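Local coordinates for aerobactin synthase IucC (Klebsiella pneumoniae, PDB 6CN7), which probably catalyses the ATP-dependent joining of a second N6-acetyl-N6-hydroxylysine to citryl-acetyl-hydroxylysine, the step that completes the siderophore aerobactin, at residues A319-E324 / K443-D448. The protein carries 5 engineered substitutions. Residues are numbered along the deposited sequence; the frame is centred on the assembly and turned at random.
Sequences AVILGE and KDFQGD
The ring of Phe445 packs against Ile321, the last residue of strand 320-321, and against the backbone of Leu322, and this is where the contact is tight. The far end of the ring does the touching: CZ lies 3.5 Å from Ile321 CG2 and 3.6 Å from the carbonyl O of Leu322, both approaching obliquely. In Ile321, with CG1 beside the backbone N (chi1 -65°), CG2 stands anti to that N and faces the ring, while CD1 reaches only Phe445 CE2, at 4.2 Å. One face of the ring also carries the carbonyl O of Lys443, 3.8 Å above the plane and displaced to the rim. Ser301 of helix 291-310 touches the ring as well.

Beside this, Leu322 and Lys443 run alongside one another and point the same way. Leu322 CD1 touches both CB (4.0 Å) and CE (3.7 Å) of Lys443, because the bend at chi3 (68°) brings CE back to it; NZ goes on to a weak hydrogen bond with Thr429.

Toward Glu324 the fit loosens: its OE2 comes no nearer than 4.4 Å to the carbonyl O of Phe445, two acceptors with nothing to share. Glu324 OE2 and Asp444 OD1 are 5.8 Å apart; Arg354 forms a salt bridge with Asp444 and a long, weak ion pair with Glu324, and so probably eases the repulsion of the two carboxylates. Beyond Phe445 the loop turns outward to exposed Gly447.

Strand 320-321 pairs in parallel with 436-442 at the edge of a mixed sheet, and this pairing reaches as far as Leu322 with Leu442. Just past it, the contact ties the IucA/IucC family region, holding 319-324, to the FhuF-like region, holding 443-448. With no hydrogen bond between them, apolar packing takes over from strand pairing where the two segments run out of the sheet.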
loop_
_atom_site.group_PDB
_atom_site.type_symbol
_atom_site.label_atom_id
_atom_site.label_comp_id
_atom_site.label_asym_id
_atom_site.label_seq_id
_atom_site.Cartn_x
_atom_site.Cartn_y
_atom_site.Cartn_z
ATOM N N ALA A 319 7.696 -10.694 40.772
ATOM C CA ALA A 319 7.057 -10.624 39.463
ATOM C C ALA A 319 6.059 -9.474 39.397
ATOM O O ALA A 319 5.296 -9.236 40.335
ATOM C CB ALA A 319 6.354 -11.947 39.152
ATOM N N VAL A 320 6.071 -8.765 38.272
ATOM C CA VAL A 320 5.220 -7.602 38.055
ATOM C C VAL A 320 4.269 -7.894 36.904
ATOM O O VAL A 320 4.658 -8.506 35.903
ATOM C CB VAL A 320 6.057 -6.340 37.759
ATOM C CG1 VAL A 320 5.154 -5.150 37.428
ATOM C CG2 VAL A 320 6.965 -6.011 38.935
ATOM N N ILE A 321 3.026 -7.446 37.049
ATOM C CA ILE A 321 2.005 -7.563 36.016
ATOM C C ILE A 321 1.779 -6.173 35.437
ATOM O O ILE A 321 1.186 -5.307 36.093
ATOM C CB ILE A 321 0.701 -8.152 36.575
ATOM C CG1 ILE A 321 0.920 -9.594 37.050
ATOM C CG2 ILE A 321 -0.415 -8.088 35.536
ATOM C CD1 ILE A 321 1.265 -10.581 35.948
ATOM N N LEU A 322 2.246 -5.954 34.212
ATOM C CA LEU A 322 1.986 -4.701 33.518
ATOM C C LEU A 322 0.555 -4.702 32.998
ATOM O O LEU A 322 0.136 -5.638 32.308
ATOM C CB LEU A 322 2.982 -4.508 32.374
ATOM C CG LEU A 322 4.446 -4.381 32.813
ATOM C CD1 LEU A 322 5.380 -4.360 31.617
ATOM C CD2 LEU A 322 4.654 -3.138 33.663
ATOM N N GLY A 323 -0.197 -3.654 33.333
ATOM C CA GLY A 323 -1.620 -3.620 33.083
ATOM C C GLY A 323 -1.998 -2.897 31.797
ATOM O O GLY A 323 -1.199 -2.206 31.171
ATOM N N GLU A 324 -3.263 -3.087 31.411
ATOM C CA GLU A 324 -3.880 -2.401 30.277
ATOM C C GLU A 324 -4.981 -1.494 30.813
ATOM O O GLU A 324 -6.142 -1.917 30.928
ATOM C CB GLU A 324 -4.444 -3.406 29.271
ATOM C CG GLU A 324 -3.381 -4.228 28.562
ATOM C CD GLU A 324 -3.966 -5.190 27.545
ATOM O OE1 GLU A 324 -5.210 -5.294 27.470
ATOM O OE2 GLU A 324 -3.179 -5.838 26.821
ATOM N N LYS A 443 3.564 -8.909 30.523
ATOM C CA LYS A 443 2.725 -7.911 29.867
ATOM C C LYS A 443 1.667 -8.481 28.931
ATOM O O LYS A 443 0.633 -7.830 28.750
ATOM C CB LYS A 443 3.600 -6.927 29.079
ATOM C CG LYS A 443 4.582 -7.592 28.118
ATOM C CD LYS A 443 5.491 -6.575 27.434
ATOM C CE LYS A 443 6.463 -5.936 28.418
ATOM N NZ LYS A 443 7.485 -5.086 27.745
ATOM N N ASP A 444 1.864 -9.656 28.336
ATOM C CA ASP A 444 0.961 -10.178 27.314
ATOM C C ASP A 444 0.051 -11.248 27.907
ATOM O O ASP A 444 0.493 -12.363 28.206
ATOM C CB ASP A 444 1.750 -10.723 26.126
ATOM C CG ASP A 444 2.291 -9.617 25.239
ATOM O OD1 ASP A 444 1.521 -8.690 24.922
ATOM O OD2 ASP A 444 3.483 -9.658 24.867
ATOM N N PHE A 445 -1.218 -10.890 28.085
ATOM C CA PHE A 445 -2.289 -11.838 28.347
ATOM C C PHE A 445 -3.529 -11.342 27.626
ATOM O O PHE A 445 -3.770 -10.136 27.531
ATOM C CB PHE A 445 -2.569 -11.992 29.842
ATOM C CG PHE A 445 -1.801 -11.032 30.688
ATOM C CD1 PHE A 445 -2.322 -9.783 30.979
ATOM C CD2 PHE A 445 -0.546 -11.368 31.172
ATOM C CE1 PHE A 445 -1.614 -8.884 31.750
ATOM C CE2 PHE A 445 0.175 -10.480 31.944
ATOM C CZ PHE A 445 -0.356 -9.232 32.235
ATOM N N GLN A 446 -4.307 -12.288 27.119
ATOM C CA GLN A 446 -5.460 -11.987 26.281
ATOM C C GLN A 446 -5.821 -13.252 25.516
ATOM O O GLN A 446 -6.388 -14.189 26.086
ATOM C CB GLN A 446 -5.161 -10.830 25.322
ATOM N N GLY A 447 -5.482 -13.299 24.229
ATOM C CA GLY A 447 -5.532 -14.558 23.511
ATOM C C GLY A 447 -4.463 -15.552 23.925
ATOM O O GLY A 447 -4.545 -16.720 23.531
ATOM N N ASP A 448 -3.482 -15.120 24.719
ATOM C CA ASP A 448 -2.361 -15.957 25.121
ATOM C C ASP A 448 -2.555 -16.602 26.490
ATOM O O ASP A 448 -1.671 -17.334 26.942
ATOM C CB ASP A 448 -1.069 -15.131 25.130
#